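Local atomic coordinates of enoyl-CoA hydratase/isomerase family protein (Pseudomonas syringae pv. tomato, PDB entry 3OT6), a protein that probably acts on acyl-CoA thioesters as a hydratase or isomerase, using the fold shared by crotonase-like enzymes. Residues A17-N22 against I35-A40; A39-A44 against A49-T54; Q82-A87 against H140-E145; P96-C101 against L191-Q196; K108-L113 against A174-K179. All coordinates share one frame; numbering follows the deposited sequence.

Contact 1: A17-N22 against I35-A40; sequences ATLTLN and IAFNAA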
# COMPACT_ATOMS: atom_id res chain seq x y z
N ALA A 17 12.05 5.49 9.14
CA ALA A 17 12.43 5.73 7.74
C ALA A 17 11.18 6.16 6.95
O ALA A 17 10.23 5.35 6.80
CB ALA A 17 13.07 4.49 7.11
N THR A 18 11.14 7.41 6.50
CA THR A 18 10.07 7.93 5.69
C THR A 18 10.41 7.62 4.24
O THR A 18 11.49 8.03 3.77
CB THR A 18 9.86 9.42 5.86
OG1 THR A 18 9.57 9.71 7.23
CG2 THR A 18 8.68 9.87 5.05
N LEU A 19 9.52 6.86 3.57
CA LEU A 19 9.57 6.57 2.11
C LEU A 19 8.54 7.43 1.43
O LEU A 19 7.32 7.30 1.67
CB LEU A 19 9.34 5.09 1.86
CG LEU A 19 10.56 4.15 2.15
CD1 LEU A 19 11.13 4.27 3.57
CD2 LEU A 19 10.28 2.72 1.85
N THR A 20 9.02 8.41 0.65
CA THR A 20 8.11 9.38 0.06
C THR A 20 7.99 9.06 -1.41
O THR A 20 9.01 9.08 -2.12
CB THR A 20 8.57 10.80 0.22
OG1 THR A 20 8.73 11.09 1.62
CG2 THR A 20 7.52 11.74 -0.35
N LEU A 21 6.81 8.65 -1.86
CA LEU A 21 6.64 8.39 -3.26
C LEU A 21 6.42 9.72 -3.92
O LEU A 21 5.67 10.55 -3.40
CB LEU A 21 5.43 7.49 -3.49
CG LEU A 21 4.98 7.18 -4.92
CD1 LEU A 21 6.07 6.60 -5.86
CD2 LEU A 21 3.72 6.31 -4.88
N ASN A 22 7.09 9.93 -5.04
CA ASN A 22 6.93 11.16 -5.80
C ASN A 22 7.13 10.92 -7.32
O ASN A 22 8.25 11.02 -7.86
CB ASN A 22 7.88 12.20 -5.24
CG ASN A 22 7.83 13.51 -5.99
OD1 ASN A 22 6.90 13.77 -6.75
ND2 ASN A 22 8.85 14.31 -5.80
N ILE A 35 10.84 -0.81 -8.23
CA ILE A 35 12.25 -0.98 -8.05
C ILE A 35 12.75 0.03 -6.98
O ILE A 35 13.48 -0.33 -6.04
CB ILE A 35 12.98 -0.78 -9.35
CG1 ILE A 35 12.69 -1.95 -10.30
CG2 ILE A 35 14.47 -0.75 -9.05
CD1 ILE A 35 13.20 -1.76 -11.69
N ALA A 36 12.34 1.28 -7.10
CA ALA A 36 12.70 2.27 -6.10
C ALA A 36 12.25 1.77 -4.76
O ALA A 36 13.05 1.82 -3.83
CB ALA A 36 12.09 3.64 -6.41
N PHE A 37 10.99 1.29 -4.64
CA PHE A 37 10.40 0.84 -3.36
C PHE A 37 11.18 -0.32 -2.77
O PHE A 37 11.48 -0.31 -1.60
CB PHE A 37 8.92 0.40 -3.53
CG PHE A 37 7.94 1.39 -3.03
CD1 PHE A 37 7.03 1.98 -3.91
CD2 PHE A 37 7.92 1.75 -1.67
CE1 PHE A 37 6.13 2.95 -3.46
CE2 PHE A 37 7.05 2.70 -1.21
CZ PHE A 37 6.15 3.33 -2.11
N ASN A 38 11.50 -1.32 -3.58
CA ASN A 38 12.31 -2.41 -3.10
C ASN A 38 13.69 -1.95 -2.57
O ASN A 38 14.17 -2.50 -1.55
CB ASN A 38 12.45 -3.47 -4.17
CG ASN A 38 11.15 -4.26 -4.36
OD1 ASN A 38 10.60 -4.81 -3.39
ND2 ASN A 38 10.64 -4.30 -5.60
N ALA A 39 14.28 -0.93 -3.23
CA ALA A 39 15.59 -0.46 -2.86
C ALA A 39 15.44 0.29 -1.56
O ALA A 39 16.26 0.15 -0.67
CB ALA A 39 16.20 0.42 -3.93
N ALA A 40 14.34 1.00 -1.40
CA ALA A 40 14.15 1.78 -0.19
C ALA A 40 13.88 0.87 0.96
O ALA A 40 14.13 1.24 2.08
CB ALA A 40 13.01 2.85 -0.31
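L19 and A40 make the tightest meeting here, and they illustrate how a strand and the helix packed on it can interlock through a few apolar branches. Branch CD2 of L19 lies 3.5 Å from CB of A40, and CG of the leucine follows close behind. What brings the isobutyl group there is its first torsion (chi1 -77°), which sets CG opposite the carbonyl carbon and beside the backbone N. The same CD2 also reaches the F37 ring, where CD2 of F37 is 4.3 Å from it, so one methyl bridges two residues one helical turn apart. L21 sends its CD1 to within 4.4 Å of CE1 of F37. The two leucines thus meet the same ring, each at a slant. F37 is the least regular of the group, since its chi1 of -104° falls off the staggered values; the torsion carries the ring out from the helix to where both leucines can reach it. All four residues are buried, and the contact is purely apolar. The axes of strand 17-21 and helix 35-40 run nearly antiparallel and pass 10.0 Å apart at closest approach, as expected for the first half of a beta-alpha-beta unit. Beside A40 sits a pentanediol molecule, probably from the crystallisation liquor. Around this pairing, Y10 of strand 8-13 packs against L19, V51 and V53 of strand 50-54 touch L19 and F37 respectively, and within helix 31-46, L41 also lies on L19 and V33 on L21.

Contact 2: A39-A44 against A49-T54; sequences AALDQA and AIVIVT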
# COMPACT_ATOMS: atom_id res chain seq x y z
N ALA A 39 14.28 -0.93 -3.23
CA ALA A 39 15.59 -0.46 -2.86
C ALA A 39 15.44 0.29 -1.56
O ALA A 39 16.26 0.15 -0.67
CB ALA A 39 16.20 0.42 -3.93
N ALA A 40 14.34 1.00 -1.40
CA ALA A 40 14.15 1.78 -0.19
C ALA A 40 13.88 0.87 0.96
O ALA A 40 14.13 1.24 2.08
CB ALA A 40 13.01 2.85 -0.31
N LEU A 41 13.37 -0.31 0.70
CA LEU A 41 12.93 -1.17 1.80
C LEU A 41 14.08 -2.00 2.21
O LEU A 41 14.17 -2.37 3.35
CB LEU A 41 11.72 -2.07 1.44
CG LEU A 41 10.30 -1.44 1.44
CD1 LEU A 41 9.31 -2.34 0.67
CD2 LEU A 41 9.77 -1.10 2.86
N ASP A 42 14.96 -2.30 1.25
CA ASP A 42 16.21 -2.93 1.54
C ASP A 42 16.96 -2.10 2.58
O ASP A 42 17.51 -2.65 3.55
CB ASP A 42 17.04 -3.08 0.29
CG ASP A 42 16.52 -4.20 -0.61
OD1 ASP A 42 15.80 -5.09 -0.13
OD2 ASP A 42 16.78 -4.17 -1.83
N GLN A 43 16.95 -0.78 2.39
CA GLN A 43 17.71 0.13 3.17
C GLN A 43 17.06 0.17 4.54
O GLN A 43 17.77 0.12 5.55
CB GLN A 43 17.71 1.51 2.51
CG GLN A 43 18.57 2.53 3.27
CD GLN A 43 20.04 2.04 3.46
OE1 GLN A 43 20.66 1.50 2.56
NE2 GLN A 43 20.55 2.21 4.67
N ALA A 44 15.71 0.23 4.57
CA ALA A 44 14.94 0.28 5.82
C ALA A 44 15.18 -0.97 6.66
O ALA A 44 15.17 -0.88 7.86
CB ALA A 44 13.44 0.47 5.54
N ALA A 49 14.44 0.06 10.76
CA ALA A 49 13.63 1.21 11.09
C ALA A 49 12.11 0.92 11.06
O ALA A 49 11.65 0.10 10.26
CB ALA A 49 13.99 2.38 10.13
N ILE A 50 11.35 1.59 11.91
CA ILE A 50 9.96 1.73 11.65
C ILE A 50 9.74 2.50 10.31
O ILE A 50 10.37 3.55 10.08
CB ILE A 50 9.26 2.41 12.82
CG1 ILE A 50 9.30 1.44 14.00
CG2 ILE A 50 7.78 2.67 12.46
CD1 ILE A 50 9.01 2.07 15.35
N VAL A 51 8.93 1.95 9.40
CA VAL A 51 8.80 2.55 8.05
C VAL A 51 7.52 3.33 8.01
O VAL A 51 6.50 2.89 8.57
CB VAL A 51 8.75 1.48 6.92
CG1 VAL A 51 8.33 2.14 5.60
CG2 VAL A 51 10.15 0.74 6.75
N ILE A 52 7.59 4.54 7.45
CA ILE A 52 6.40 5.38 7.10
C ILE A 52 6.39 5.58 5.56
O ILE A 52 7.28 6.22 5.03
CB ILE A 52 6.45 6.76 7.71
CG1 ILE A 52 6.33 6.71 9.20
CG2 ILE A 52 5.22 7.57 7.26
CD1 ILE A 52 6.29 8.17 9.85
N VAL A 53 5.41 5.03 4.84
CA VAL A 53 5.28 5.24 3.41
C VAL A 53 4.25 6.37 3.26
O VAL A 53 3.20 6.34 3.90
CB VAL A 53 4.76 3.96 2.67
CG1 VAL A 53 4.57 4.22 1.16
CG2 VAL A 53 5.71 2.79 2.82
N THR A 54 4.56 7.37 2.44
CA THR A 54 3.65 8.49 2.20
C THR A 54 3.78 8.96 0.74
O THR A 54 4.64 8.49 -0.00
CB THR A 54 3.90 9.69 3.24
OG1 THR A 54 2.74 10.56 3.25
CG2 THR A 54 5.16 10.52 2.92
O HOH W 1 12.46 -1.30 8.27
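A44 overlaps V51 through its methyl group: CB of A44 sits 3.5 Å from CG2 of V51. That branch of the valine is the one beside the backbone N, because CG1 takes the position trans to it (chi1 168°), and it is CG2 that also meets CD2 of L41 at 4.3 Å. A single valine methyl therefore receives two residues spaced one turn apart on the helix. These residues belong to the second half of the beta-alpha-beta crossover, in which strand 16-21, helix 31-46 and strand 50-54 follow one another and the two strands lie side by side in parallel. Where the helix gives way to the second strand, the backbone takes over: N of A49 donates to O of A44 at 3.1 Å, almost straight at 173°. A water adds a second link, donating to O of A49 at 2.6 Å and, more weakly, to O of A44 at 2.8 Å. The A44 carbonyl thus takes part in both a direct and a water-mediated tie to A49. Farther out, H93 touches both L41 and V51, Y10 of strand 8-13 lies against A44, and D42 forms a salt bridge with R89.

Contact 3: Q82-A87 against H140-E145; sequences QGSTLA and HHAGIE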
# COMPACT_ATOMS: atom_id res chain seq x y z
N GLN A 82 4.85 -7.62 -10.09
CA GLN A 82 5.87 -6.94 -9.28
C GLN A 82 5.17 -6.21 -8.17
O GLN A 82 5.62 -6.15 -7.04
CB GLN A 82 6.61 -5.91 -10.09
CG GLN A 82 7.64 -6.31 -11.10
CD GLN A 82 8.12 -4.94 -11.83
OE1 GLN A 82 7.57 -4.58 -12.90
NE2 GLN A 82 9.09 -4.15 -11.20
N GLY A 83 4.04 -5.59 -8.51
CA GLY A 83 3.35 -4.79 -7.55
C GLY A 83 2.72 -5.65 -6.45
O GLY A 83 2.70 -5.23 -5.27
N SER A 84 2.15 -6.81 -6.84
CA SER A 84 1.64 -7.77 -5.87
C SER A 84 2.76 -8.38 -4.99
O SER A 84 2.53 -8.61 -3.78
CB SER A 84 0.96 -8.91 -6.61
OG SER A 84 -0.11 -8.38 -7.34
N THR A 85 3.93 -8.68 -5.62
CA THR A 85 5.12 -9.18 -4.93
C THR A 85 5.56 -8.12 -3.88
O THR A 85 5.89 -8.49 -2.72
CB THR A 85 6.28 -9.45 -5.94
OG1 THR A 85 5.95 -10.56 -6.82
CG2 THR A 85 7.59 -9.71 -5.23
N LEU A 86 5.47 -6.83 -4.26
CA LEU A 86 5.77 -5.73 -3.34
C LEU A 86 4.75 -5.71 -2.22
O LEU A 86 5.13 -5.50 -1.06
CB LEU A 86 5.87 -4.35 -4.03
CG LEU A 86 5.92 -3.11 -3.14
CD1 LEU A 86 7.27 -3.05 -2.33
CD2 LEU A 86 5.73 -1.78 -3.90
N ALA A 87 3.46 -5.93 -2.52
CA ALA A 87 2.46 -5.98 -1.43
C ALA A 87 2.81 -7.14 -0.44
O ALA A 87 2.74 -7.00 0.78
CB ALA A 87 0.98 -6.13 -1.97
N HIS A 140 -7.82 -8.77 -10.10
CA HIS A 140 -6.91 -9.88 -10.00
C HIS A 140 -7.01 -10.57 -8.64
O HIS A 140 -7.44 -9.97 -7.65
CB HIS A 140 -5.48 -9.40 -10.30
CG HIS A 140 -4.98 -8.27 -9.43
ND1 HIS A 140 -5.73 -7.16 -9.12
CD2 HIS A 140 -3.77 -8.07 -8.85
CE1 HIS A 140 -5.02 -6.32 -8.40
NE2 HIS A 140 -3.83 -6.85 -8.21
N HIS A 141 -6.63 -11.84 -8.58
CA HIS A 141 -6.62 -12.56 -7.32
C HIS A 141 -5.86 -11.85 -6.19
O HIS A 141 -6.39 -11.70 -5.09
CB HIS A 141 -6.15 -13.99 -7.50
CG HIS A 141 -7.15 -14.87 -8.17
ND1 HIS A 141 -8.35 -15.22 -7.58
CD2 HIS A 141 -7.14 -15.46 -9.39
CE1 HIS A 141 -9.02 -16.02 -8.40
NE2 HIS A 141 -8.31 -16.18 -9.50
N ALA A 142 -4.66 -11.38 -6.44
CA ALA A 142 -3.90 -10.70 -5.41
C ALA A 142 -4.70 -9.57 -4.77
O ALA A 142 -4.74 -9.46 -3.54
CB ALA A 142 -2.58 -10.18 -5.98
N GLY A 143 -5.36 -8.72 -5.57
CA GLY A 143 -6.06 -7.59 -5.03
C GLY A 143 -7.29 -8.06 -4.26
O GLY A 143 -7.65 -7.54 -3.18
N ILE A 144 -7.99 -9.05 -4.81
CA ILE A 144 -9.17 -9.54 -4.13
C ILE A 144 -8.74 -9.98 -2.74
O ILE A 144 -9.38 -9.62 -1.75
CB ILE A 144 -9.75 -10.74 -4.87
CG1 ILE A 144 -10.45 -10.27 -6.18
CG2 ILE A 144 -10.62 -11.54 -3.92
CD1 ILE A 144 -10.76 -11.39 -7.18
N GLU A 145 -7.63 -10.72 -2.71
CA GLU A 145 -7.15 -11.35 -1.49
C GLU A 145 -6.56 -10.34 -0.46
O GLU A 145 -6.78 -10.49 0.76
CB GLU A 145 -6.20 -12.51 -1.80
CG GLU A 145 -6.89 -13.77 -2.48
CD GLU A 145 -8.22 -14.19 -1.83
OE1 GLU A 145 -8.35 -14.07 -0.59
OE2 GLU A 145 -9.18 -14.62 -2.55
O HOH W 2 -1.33 -5.91 -7.57
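S84 faces A142 and H140 across a narrow helix-helix interface, an example of small side chains letting two helices come close. OG of S84 lies 3.3 Å from CB of A142, a van der Waals meeting, while its own CB is 3.8 Å from the same methyl. The hydroxyl also comes to the edge of the H140 imidazole, near its plane, where CD2 of H140 is 4.0 Å away. Direct bonding is replaced there by a water, which donates to OG of S84 at 2.8 Å and lies 2.7 Å from NE2 of H140, again in the plane of the ring. The serine hydroxyl is bonded on its own helix as well, to the carbonyl of V80, so it is held by two partners. Within the crotonase fold the contact joins helix 73-91 to the start of helix 141-150, with H140 in the N-cap position. The imidazole is folded back over that first turn: chi1 of 57° places CG between the backbone N and the carbonyl carbon, and one ring face then covers N of G143, which lies 3.5 Å from the ring plane, over its centre. G143 has no side chain to stand in the way. A pentanediol molecule, probably from the crystallisation liquor, lies beside H140 and may mark a pocket. One shell farther out, D227 of helix 202-230 receives the backbone N-H groups of H141 and A142 on its carboxylate oxygens, fixing the beginning of helix 141-150, while I224 of the same helix touches S84.

Contact 4: P96-C101 against L191-Q196; sequences PIIVAC and LAVAAQ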
# COMPACT_ATOMS: atom_id res chain seq x y z
N PRO A 96 7.62 -2.63 11.56
CA PRO A 96 6.30 -2.12 11.30
C PRO A 96 6.29 -1.18 10.09
O PRO A 96 7.19 -0.36 9.95
CB PRO A 96 5.96 -1.37 12.61
CG PRO A 96 6.74 -2.17 13.69
CD PRO A 96 8.04 -2.35 12.95
N ILE A 97 5.29 -1.31 9.21
CA ILE A 97 5.05 -0.35 8.15
C ILE A 97 3.78 0.49 8.40
O ILE A 97 2.65 -0.06 8.58
CB ILE A 97 5.03 -1.00 6.78
CG1 ILE A 97 6.35 -1.75 6.54
CG2 ILE A 97 4.88 0.07 5.67
CD1 ILE A 97 6.42 -2.45 5.19
N ILE A 98 3.98 1.81 8.47
CA ILE A 98 2.91 2.79 8.57
C ILE A 98 2.71 3.36 7.19
O ILE A 98 3.68 3.67 6.46
CB ILE A 98 3.27 3.93 9.54
CG1 ILE A 98 3.64 3.36 10.91
CG2 ILE A 98 2.12 4.89 9.73
CD1 ILE A 98 4.21 4.46 11.95
N VAL A 99 1.46 3.44 6.77
CA VAL A 99 1.17 4.16 5.53
C VAL A 99 0.42 5.40 5.96
O VAL A 99 -0.61 5.31 6.70
CB VAL A 99 0.35 3.32 4.49
CG1 VAL A 99 -0.02 4.20 3.26
CG2 VAL A 99 1.17 2.13 4.08
N ALA A 100 0.98 6.53 5.56
CA ALA A 100 0.46 7.83 5.91
C ALA A 100 -0.10 8.41 4.62
O ALA A 100 0.67 8.92 3.76
CB ALA A 100 1.57 8.72 6.45
N CYS A 101 -1.42 8.38 4.47
CA CYS A 101 -1.98 8.70 3.18
C CYS A 101 -2.36 10.18 3.12
O CYS A 101 -3.23 10.60 3.87
CB CYS A 101 -3.17 7.77 2.88
SG CYS A 101 -4.24 8.39 1.60
N LEU A 191 4.43 10.00 13.22
CA LEU A 191 5.48 9.90 14.25
C LEU A 191 4.93 9.48 15.63
O LEU A 191 5.58 8.74 16.38
CB LEU A 191 6.33 11.17 14.31
CG LEU A 191 7.05 11.45 12.98
CD1 LEU A 191 7.79 12.79 13.02
CD2 LEU A 191 8.03 10.33 12.63
N ALA A 192 3.74 9.91 15.96
CA ALA A 192 3.21 9.51 17.23
C ALA A 192 2.91 7.97 17.32
O ALA A 192 3.09 7.37 18.38
CB ALA A 192 1.97 10.34 17.56
N VAL A 193 2.43 7.38 16.21
CA VAL A 193 2.20 5.95 16.09
C VAL A 193 3.54 5.22 16.03
O VAL A 193 3.72 4.16 16.65
CB VAL A 193 1.40 5.61 14.81
CG1 VAL A 193 1.37 4.07 14.58
CG2 VAL A 193 -0.01 6.15 14.93
N ALA A 194 4.47 5.76 15.27
CA ALA A 194 5.81 5.23 15.26
C ALA A 194 6.38 5.19 16.69
O ALA A 194 6.99 4.19 17.07
CB ALA A 194 6.68 6.04 14.38
N ALA A 195 6.16 6.26 17.48
CA ALA A 195 6.71 6.33 18.81
C ALA A 195 6.15 5.18 19.63
O ALA A 195 6.90 4.58 20.42
CB ALA A 195 6.42 7.73 19.49
N GLN A 196 4.86 4.87 19.46
CA GLN A 196 4.26 3.74 20.20
C GLN A 196 4.74 2.38 19.69
O GLN A 196 4.80 1.41 20.46
CB GLN A 196 2.72 3.80 20.23
CG GLN A 196 2.12 5.05 20.92
CD GLN A 196 2.55 5.19 22.41
OE1 GLN A 196 3.32 6.10 22.78
NE2 GLN A 196 2.08 4.23 23.25
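In the crotonase-like sheet, helix 186-197 lies against strand 97-100, which has parallel neighbours on both edges, strands 50-54 and 118-122. The pairing brings together chain segments some ninety residues apart. A single residue, I98, does the work on the strand. With chi1 of -55° its CG1 is opposite the carbonyl carbon, and the branch then runs on extended (chi2 173°), so that CD1 projects at the helix. CD1 meets CG1 of V193 at 3.9 Å and CB of A194 at 3.8 Å, settling between two consecutive residues on the helix surface. V193 offers the branch that stands trans to its own backbone N (chi1 171°), whereas A194 contributes its lone methyl and backbone. The helix continues the cover on this side: L197 touches I98 and P96, and L186 touches A100. Meanwhile V99, next along the strand, packs on L113 of helix 108-113, and I50 of strand 50-54 packs on A194 and L197. The shortest approach is to the helix backbone: CD1 of I98 lies 3.6 Å from N of A194.

Contact 5: K108-L113 against A174-K179; sequences KGAFLL and AGFLDK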
# COMPACT_ATOMS: atom_id res chain seq x y z
N LYS A 108 -4.31 0.30 -7.04
CA LYS A 108 -3.05 -0.12 -6.38
C LYS A 108 -2.68 0.88 -5.28
O LYS A 108 -2.19 0.48 -4.23
CB LYS A 108 -1.88 -0.33 -7.37
CG LYS A 108 -0.59 -0.94 -6.76
CD LYS A 108 -0.77 -2.45 -6.37
CE LYS A 108 0.36 -3.06 -5.45
NZ LYS A 108 -0.18 -4.46 -4.97
N GLY A 109 -2.93 2.16 -5.48
CA GLY A 109 -2.64 3.07 -4.38
C GLY A 109 -3.44 2.69 -3.12
O GLY A 109 -2.95 2.82 -1.99
N ALA A 110 -4.67 2.23 -3.28
CA ALA A 110 -5.38 1.81 -2.08
C ALA A 110 -4.90 0.40 -1.61
O ALA A 110 -5.02 0.08 -0.41
CB ALA A 110 -6.91 1.86 -2.26
N PHE A 111 -4.38 -0.43 -2.52
CA PHE A 111 -3.73 -1.65 -2.09
C PHE A 111 -2.52 -1.44 -1.19
O PHE A 111 -2.20 -2.29 -0.37
CB PHE A 111 -3.42 -2.57 -3.24
CG PHE A 111 -4.65 -3.25 -3.77
CD1 PHE A 111 -5.46 -4.03 -2.91
CD2 PHE A 111 -5.04 -3.09 -5.08
CE1 PHE A 111 -6.64 -4.68 -3.41
CE2 PHE A 111 -6.19 -3.70 -5.57
CZ PHE A 111 -7.00 -4.49 -4.74
N LEU A 112 -1.87 -0.30 -1.31
CA LEU A 112 -0.73 -0.07 -0.44
C LEU A 112 -1.20 0.01 1.00
O LEU A 112 -0.47 -0.46 1.88
CB LEU A 112 0.04 1.21 -0.79
CG LEU A 112 0.67 1.30 -2.16
CD1 LEU A 112 1.39 2.69 -2.24
CD2 LEU A 112 1.62 0.18 -2.32
N LEU A 113 -2.38 0.62 1.25
CA LEU A 113 -2.96 0.70 2.62
C LEU A 113 -3.37 -0.68 3.22
O LEU A 113 -3.46 -0.84 4.46
CB LEU A 113 -4.15 1.66 2.68
CG LEU A 113 -3.98 3.11 2.15
CD1 LEU A 113 -5.35 3.64 1.71
CD2 LEU A 113 -3.34 3.96 3.25
N ALA A 174 -14.41 1.38 6.43
CA ALA A 174 -14.31 0.14 5.59
C ALA A 174 -13.02 -0.70 5.83
O ALA A 174 -12.98 -1.88 5.47
CB ALA A 174 -14.49 0.42 4.07
N GLY A 175 -11.99 -0.09 6.41
CA GLY A 175 -10.77 -0.83 6.71
C GLY A 175 -9.53 -0.43 5.92
O GLY A 175 -8.46 -1.02 6.11
N PHE A 176 -9.66 0.58 5.04
CA PHE A 176 -8.50 1.15 4.36
C PHE A 176 -7.61 1.91 5.33
O PHE A 176 -6.37 1.96 5.11
CB PHE A 176 -8.91 2.05 3.20
CG PHE A 176 -9.53 1.30 2.06
CD1 PHE A 176 -8.71 0.67 1.11
CD2 PHE A 176 -10.92 1.23 1.91
CE1 PHE A 176 -9.29 -0.09 0.07
CE2 PHE A 176 -11.50 0.49 0.85
CZ PHE A 176 -10.68 -0.17 -0.06
N LEU A 177 -8.21 2.49 6.39
CA LEU A 177 -7.50 3.41 7.30
C LEU A 177 -7.76 2.99 8.72
O LEU A 177 -8.81 2.46 8.99
CB LEU A 177 -8.01 4.86 7.10
CG LEU A 177 -7.72 5.59 5.76
CD1 LEU A 177 -8.22 7.03 5.79
CD2 LEU A 177 -6.20 5.51 5.29
N ASP A 178 -6.84 3.24 9.64
CA ASP A 178 -7.09 3.04 11.09
C ASP A 178 -7.35 4.39 11.79
O ASP A 178 -7.88 4.43 12.91
CB ASP A 178 -5.90 2.29 11.74
CG ASP A 178 -5.54 1.01 10.97
OD1 ASP A 178 -6.47 0.18 10.84
OD2 ASP A 178 -4.37 0.86 10.46
N LYS A 179 -6.98 5.49 11.12
CA LYS A 179 -7.08 6.79 11.75
C LYS A 179 -7.15 7.88 10.71
O LYS A 179 -6.45 7.83 9.67
CB LYS A 179 -5.87 7.04 12.70
CG LYS A 179 -5.94 8.26 13.60
CD LYS A 179 -4.60 8.48 14.39
CE LYS A 179 -4.46 7.58 15.63
NZ LYS A 179 -5.72 7.60 16.52
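F176 and L177 fit against A110 and L113 just beyond a Schellman motif, in which G175, at positive phi, ends helix 168-174 and turns the chain toward strand 179-181. On the other side stands helix 108-113; in crotonase relatives a backbone N-H near the start of the equivalent helix forms part of the oxyanion hole. A110 offers a bare methyl, and the F176 ring leans obliquely on it, with CE1 of F176 3.9 Å from CB of A110. L113 is the larger bump. Its fork sits over the F176 carbonyl, with CG, CD1 and CD2 all close to that oxygen; from there CD1 reaches CB of F176 at 4.2 Å, while CD2 meets CD2 of L177 at 3.8 Å, the two leucine side chains crossing at a slant. The fork is directed there by chi1 of -53°, which leaves CG opposite the carbonyl carbon. I128 of strand 128-129 lies against L113, F176 and L177, and L130 touches A110. R119 ties the backbones of the two segments, its NH1 bonding to the carbonyls of L113 and G175, while its NH2 forms a salt bridge with D178. The closest approach of all is made by a carbonyl, O of F176, which rests 3.3 Å from CB of L113.

Overall arrangement
From the N terminus, contact 1 closes the short loop between strand 16-21 and helix 31-46, and contact 2 takes up the same helix at A39 and A40 to close the step into strand 50-54; together they build one beta-alpha-beta unit. The remaining contacts are long-range and interleaved. Contact 3 opens on helix 73-91 and crosses both contact 4 and contact 5, whereas contact 5 is nested inside the loop that contact 4 closes. Strand 50-54 joins contact 2 to contact 4 in the sheet, L86 packs on F37 and L41 to join contact 3 to contacts 1 and 2, and C101 against L113 links contact 4 to contact 5.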